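Local coordinates for nucleoprotein (Human coronavirus NL63, PDB 5N4K), which probably packages the viral RNA genome into a helical ribonucleocapsid, the part given here being its N-terminal RNA-binding domain, at residues 30-35 with 54-59; 87-90 with 94-97. All coordinates share one frame; numbering follows the deposited sequence.

Contact 1 of 2, residues 30-35 with 54-59; sequences SFYMPL and IGKGNK
Lys56 lays the end of its side chain over one face of the Phe31 ring. Lys56 CE sits over the centre of the Phe31 ring, 3.5 Å from the centroid, in a CH-pi contact almost on the ring normal. Lys56 NZ follows in a cation-pi contact, 3.9 Å from the Phe31 centroid and displaced toward Phe31 CE1. Bends at chi3 (48°) and chi4 (80°) of the lysine bring CE and NZ down on the ring.

Nearer the lysine backbone, Lys56 CG is in van der Waals contact with Tyr32 OH (3.5 Å) as the two side chains run past each other in opposite directions.

The polar link is indirect. A water lying in the plane of the Tyr32 ring is 2.8 Å from Tyr32 OH and donates to Ile54 O at 3.0 Å, while the phenol also hydrogen-bonds to Tyr90 OH. Tyr32 N donates to Ser30 OG (3.1 Å), closing an ST turn around Phe31.

The contact joins two loops of the coronavirus nucleocapsid N-terminal domain, within its predicted RNA-binding region: the one leading into strand 35-37 and the one between helix 43-46 and strand 63-73, beside the end of strand 80-90, where Tyr90 also touches Lys56.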
loop_
_atom_site.group_PDB
_atom_site.type_symbol
_atom_site.label_atom_id
_atom_site.label_comp_id
_atom_site.label_asym_id
_atom_site.label_seq_id
_atom_site.Cartn_x
_atom_site.Cartn_y
_atom_site.Cartn_z
ATOM N N SER A 30 -4.504 6.148 -8.312
ATOM C CA SER A 30 -5.787 6.791 -7.983
ATOM C C SER A 30 -6.216 7.676 -9.123
ATOM O O SER A 30 -5.412 8.284 -9.795
ATOM C CB SER A 30 -5.599 7.617 -6.727
ATOM O OG SER A 30 -6.713 8.416 -6.358
ATOM N N PHE A 31 -7.514 7.784 -9.292
ATOM C CA PHE A 31 -8.070 8.769 -10.225
ATOM C C PHE A 31 -7.781 10.182 -9.788
ATOM O O PHE A 31 -7.934 11.129 -10.639
ATOM C CB PHE A 31 -9.565 8.612 -10.379
ATOM C CG PHE A 31 -9.992 7.417 -11.161
ATOM C CD1 PHE A 31 -9.898 7.435 -12.525
ATOM C CD2 PHE A 31 -10.527 6.276 -10.599
ATOM C CE1 PHE A 31 -10.229 6.358 -13.301
ATOM C CE2 PHE A 31 -10.887 5.170 -11.374
ATOM C CZ PHE A 31 -10.727 5.202 -12.769
ATOM N N TYR A 32 -7.460 10.429 -8.526
ATOM C CA TYR A 32 -7.382 11.750 -7.968
ATOM C C TYR A 32 -6.009 12.076 -7.404
ATOM O O TYR A 32 -5.301 11.193 -6.960
ATOM C CB TYR A 32 -8.433 11.958 -6.846
ATOM C CG TYR A 32 -9.805 11.717 -7.335
ATOM C CD1 TYR A 32 -10.498 12.696 -8.085
ATOM C CD2 TYR A 32 -10.475 10.477 -7.140
ATOM C CE1 TYR A 32 -11.738 12.455 -8.656
ATOM C CE2 TYR A 32 -11.692 10.203 -7.700
ATOM C CZ TYR A 32 -12.313 11.181 -8.454
ATOM O OH TYR A 32 -13.553 11.041 -8.957
ATOM N N MET A 33 -5.648 13.362 -7.402
ATOM C CA MET A 33 -4.558 13.823 -6.601
ATOM C C MET A 33 -4.748 13.460 -5.141
ATOM O O MET A 33 -5.890 13.402 -4.663
ATOM C CB MET A 33 -4.392 15.372 -6.749
ATOM C CG MET A 33 -3.811 15.769 -8.135
ATOM S SD MET A 33 -2.178 15.156 -8.487
ATOM C CE MET A 33 -1.169 16.185 -7.396
ATOM N N PRO A 34 -3.665 13.275 -4.398
ATOM C CA PRO A 34 -3.780 13.021 -2.949
ATOM C C PRO A 34 -4.156 14.254 -2.174
ATOM O O PRO A 34 -4.043 15.408 -2.651
ATOM C CB PRO A 34 -2.405 12.534 -2.562
ATOM C CG PRO A 34 -1.480 13.184 -3.560
ATOM C CD PRO A 34 -2.262 13.305 -4.806
ATOM N N LEU A 35 -4.544 14.037 -0.911
ATOM C CA LEU A 35 -4.607 15.077 0.083
ATOM C C LEU A 35 -3.380 14.904 0.976
ATOM O O LEU A 35 -2.819 13.790 1.165
ATOM C CB LEU A 35 -5.851 15.006 0.945
ATOM C CG LEU A 35 -7.123 14.946 0.142
ATOM C CD1 LEU A 35 -8.316 14.772 1.136
ATOM C CD2 LEU A 35 -7.276 16.129 -0.743
ATOM N N ILE A 54 -16.050 13.985 -5.946
ATOM C CA ILE A 54 -17.180 14.054 -6.871
ATOM C C ILE A 54 -16.781 13.822 -8.353
ATOM O O ILE A 54 -15.703 14.202 -8.708
ATOM C CB ILE A 54 -17.839 15.488 -6.754
ATOM C CG1 ILE A 54 -18.432 15.711 -5.348
ATOM C CG2 ILE A 54 -18.884 15.739 -7.829
ATOM C CD1 ILE A 54 -18.658 17.173 -5.021
ATOM N N GLY A 55 -17.640 13.174 -9.116
ATOM C CA GLY A 55 -17.641 13.211 -10.612
ATOM C C GLY A 55 -17.481 11.908 -11.374
ATOM O O GLY A 55 -17.357 11.929 -12.580
ATOM N N LYS A 56 -17.497 10.734 -10.685
ATOM C CA LYS A 56 -17.499 9.448 -11.359
ATOM C C LYS A 56 -18.523 8.557 -10.671
ATOM O O LYS A 56 -18.677 8.645 -9.478
ATOM C CB LYS A 56 -16.143 8.766 -11.319
ATOM C CG LYS A 56 -14.950 9.552 -11.837
ATOM C CD LYS A 56 -13.624 8.778 -11.807
ATOM C CE LYS A 56 -13.671 7.405 -12.382
ATOM N NZ LYS A 56 -13.611 7.410 -13.850
ATOM N N GLY A 57 -19.113 7.740 -11.482
ATOM C CA GLY A 57 -19.988 6.671 -10.960
ATOM C C GLY A 57 -21.377 7.108 -10.736
ATOM O O GLY A 57 -21.697 8.295 -10.758
ATOM N N ASN A 58 -22.192 6.127 -10.495
ATOM C CA ASN A 58 -23.561 6.402 -10.116
ATOM C C ASN A 58 -23.758 6.604 -8.606
ATOM O O ASN A 58 -22.815 6.521 -7.817
ATOM C CB ASN A 58 -24.500 5.326 -10.699
ATOM C CG ASN A 58 -24.270 3.967 -10.093
ATOM O OD1 ASN A 58 -23.864 3.903 -8.931
ATOM N ND2 ASN A 58 -24.494 2.878 -10.822
ATOM N N LYS A 59 -24.961 6.907 -8.150
ATOM C CA LYS A 59 -25.161 7.252 -6.776
ATOM C C LYS A 59 -24.737 6.087 -5.851
ATOM O O LYS A 59 -24.101 6.312 -4.774
ATOM C CB LYS A 59 -26.668 7.628 -6.514
ATOM C CG LYS A 59 -26.824 8.382 -5.269
ATOM C CD LYS A 59 -28.139 9.104 -4.949
ATOM C CE LYS A 59 -27.721 10.132 -3.890
ATOM N NZ LYS A 59 -28.866 10.560 -3.058
HETATM O O HOH W 1 -14.402 12.772 -10.979
#

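Contact 2 of 2, residues 87-90 with 94-97; sequences HFYY and GPHK
Strand residue Tyr89 and Gly94 bring their CA atoms to 5.5 Å, just where 94-97 folds into a type I beta turn closed by a weak bond from Lys97 N to Gly94 O (3.2 Å). The two segments share no hydrogen bond, and the contact rests on the Tyr89 ring meeting the first two residues of the turn.

Pro95 presents its CD to the middle of one face of that ring, 3.5 Å from the Tyr89 centroid and 9° off the normal, a CH-pi contact with the two side chains crossing at about a right angle. Pro95 CG lies 4.0 Å from Tyr89 CE1. Gly94 meets the same aromatic obliquely: with no side chain at Gly94, its CA can approach to 3.4 Å from Tyr89 CD2. CG of Tyr89 is anti to its carbonyl carbon, and this torsion (chi1 -60°) lays the Tyr89 ring beside Gly94 and Pro95.

In the coronavirus nucleocapsid N-terminal domain, strand 80-90 lies in the middle of the antiparallel sheet, between 63-73 and 35-37, and the turn belongs to the long connection from this strand to strand 108-112. The loop doubles back over its own strand, and Tyr89, Gly94 and Pro95 are all buried in the fold, where Pro95 also touches Tyr65 and Asn67 of strand 63-73. Tyr89 OH is hydrogen-bonded to Pro28 O and Gly94 N to Asn125 OD1.

Next to Pro95, the imidazole of His96 meets His96 of the second subunit, their planes inclined at about 50°.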
loop_
_atom_site.group_PDB
_atom_site.type_symbol
_atom_site.label_atom_id
_atom_site.label_comp_id
_atom_site.label_asym_id
_atom_site.label_seq_id
_atom_site.Cartn_x
_atom_site.Cartn_y
_atom_site.Cartn_z
ATOM N N HIS A 87 -4.550 8.788 -0.584
ATOM C CA HIS A 87 -5.070 8.668 -1.957
ATOM C C HIS A 87 -6.401 7.926 -1.941
ATOM O O HIS A 87 -6.536 6.908 -1.228
ATOM C CB HIS A 87 -4.077 7.871 -2.823
ATOM C CG HIS A 87 -2.706 8.445 -2.925
ATOM N ND1 HIS A 87 -2.314 9.138 -4.025
ATOM C CD2 HIS A 87 -1.686 8.376 -2.093
ATOM C CE1 HIS A 87 -1.083 9.565 -3.838
ATOM N NE2 HIS A 87 -0.658 9.105 -2.688
ATOM N N PHE A 88 -7.357 8.402 -2.746
ATOM C CA PHE A 88 -8.698 7.835 -2.704
ATOM C C PHE A 88 -8.857 6.778 -3.769
ATOM O O PHE A 88 -8.444 6.950 -4.948
ATOM C CB PHE A 88 -9.735 8.939 -3.012
ATOM C CG PHE A 88 -11.122 8.359 -3.137
ATOM C CD1 PHE A 88 -11.847 8.097 -1.988
ATOM C CD2 PHE A 88 -11.658 8.043 -4.354
ATOM C CE1 PHE A 88 -13.094 7.494 -2.056
ATOM C CE2 PHE A 88 -12.907 7.428 -4.451
ATOM C CZ PHE A 88 -13.592 7.151 -3.299
ATOM N N TYR A 89 -9.552 5.712 -3.416
ATOM C CA TYR A 89 -9.926 4.652 -4.327
ATOM C C TYR A 89 -11.358 4.239 -4.035
ATOM O O TYR A 89 -11.780 4.096 -2.913
ATOM C CB TYR A 89 -9.013 3.439 -4.122
ATOM C CG TYR A 89 -7.563 3.728 -4.363
ATOM C CD1 TYR A 89 -6.747 4.152 -3.329
ATOM C CD2 TYR A 89 -7.028 3.534 -5.638
ATOM C CE1 TYR A 89 -5.378 4.435 -3.570
ATOM C CE2 TYR A 89 -5.702 3.837 -5.833
ATOM C CZ TYR A 89 -4.979 4.269 -4.834
ATOM O OH TYR A 89 -3.562 4.540 -5.040
ATOM N N TYR A 90 -12.120 3.998 -5.105
ATOM C CA TYR A 90 -13.479 3.472 -4.979
ATOM C C TYR A 90 -13.456 2.076 -4.397
ATOM O O TYR A 90 -12.539 1.297 -4.639
ATOM C CB TYR A 90 -14.162 3.518 -6.377
ATOM C CG TYR A 90 -14.387 4.961 -6.873
ATOM C CD1 TYR A 90 -15.518 5.668 -6.459
ATOM C CD2 TYR A 90 -13.550 5.562 -7.770
ATOM C CE1 TYR A 90 -15.731 6.983 -6.844
ATOM C CE2 TYR A 90 -13.713 6.841 -8.183
ATOM C CZ TYR A 90 -14.801 7.540 -7.705
ATOM O OH TYR A 90 -14.980 8.863 -8.106
ATOM N N GLY A 94 -8.270 -0.287 -6.519
ATOM C CA GLY A 94 -7.041 0.182 -5.832
ATOM C C GLY A 94 -6.251 -0.921 -5.178
ATOM O O GLY A 94 -6.492 -2.113 -5.417
ATOM N N PRO A 95 -5.264 -0.534 -4.378
ATOM C CA PRO A 95 -4.369 -1.506 -3.686
ATOM C C PRO A 95 -5.091 -2.383 -2.761
ATOM O O PRO A 95 -4.595 -3.479 -2.427
ATOM C CB PRO A 95 -3.358 -0.605 -3.007
ATOM C CG PRO A 95 -4.039 0.722 -2.822
ATOM C CD PRO A 95 -4.906 0.857 -4.026
ATOM N N HIS A 96 -6.265 -1.986 -2.226
ATOM C CA HIS A 96 -7.100 -2.770 -1.301
ATOM C C HIS A 96 -8.417 -3.133 -1.944
ATOM O O HIS A 96 -9.456 -3.142 -1.275
ATOM C CB HIS A 96 -7.306 -2.035 0.020
ATOM C CG HIS A 96 -6.041 -1.706 0.725
ATOM N ND1 HIS A 96 -5.207 -2.686 1.232
ATOM C CD2 HIS A 96 -5.422 -0.534 0.981
ATOM C CE1 HIS A 96 -4.160 -2.102 1.803
ATOM N NE2 HIS A 96 -4.280 -0.812 1.691
ATOM N N LYS A 97 -8.354 -3.580 -3.213
ATOM C CA LYS A 97 -9.557 -3.958 -3.933
ATOM C C LYS A 97 -10.280 -5.143 -3.321
ATOM O O LYS A 97 -11.473 -5.284 -3.557
ATOM C CB LYS A 97 -9.300 -4.237 -5.435
ATOM C CG LYS A 97 -8.557 -5.535 -5.727
ATOM C CD LYS A 97 -8.308 -5.716 -7.225
ATOM C CE LYS A 97 -9.587 -5.996 -8.012
ATOM N NZ LYS A 97 -9.423 -6.469 -9.435
#

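In the fold
From the N terminus, residues 30-35 come first and lead into strand 35-37; contact 1 then closes the loop that includes this strand and helix 43-46 when the chain returns at 54-59. Strand 63-73 and strand 80-90 follow, and contact 2 closes a much shorter loop directly after the latter. The two closures are in series, neither nested nor crossing, with centres about 11 Å apart. They meet along the end of strand 80-90: Ser30 OG probably hydrogen-bonds to Phe88 O, and Pro34 packs on His87. Strand 80-90 is thus tied to the N-terminal loop of contact 1 as well as to its own outgoing loop.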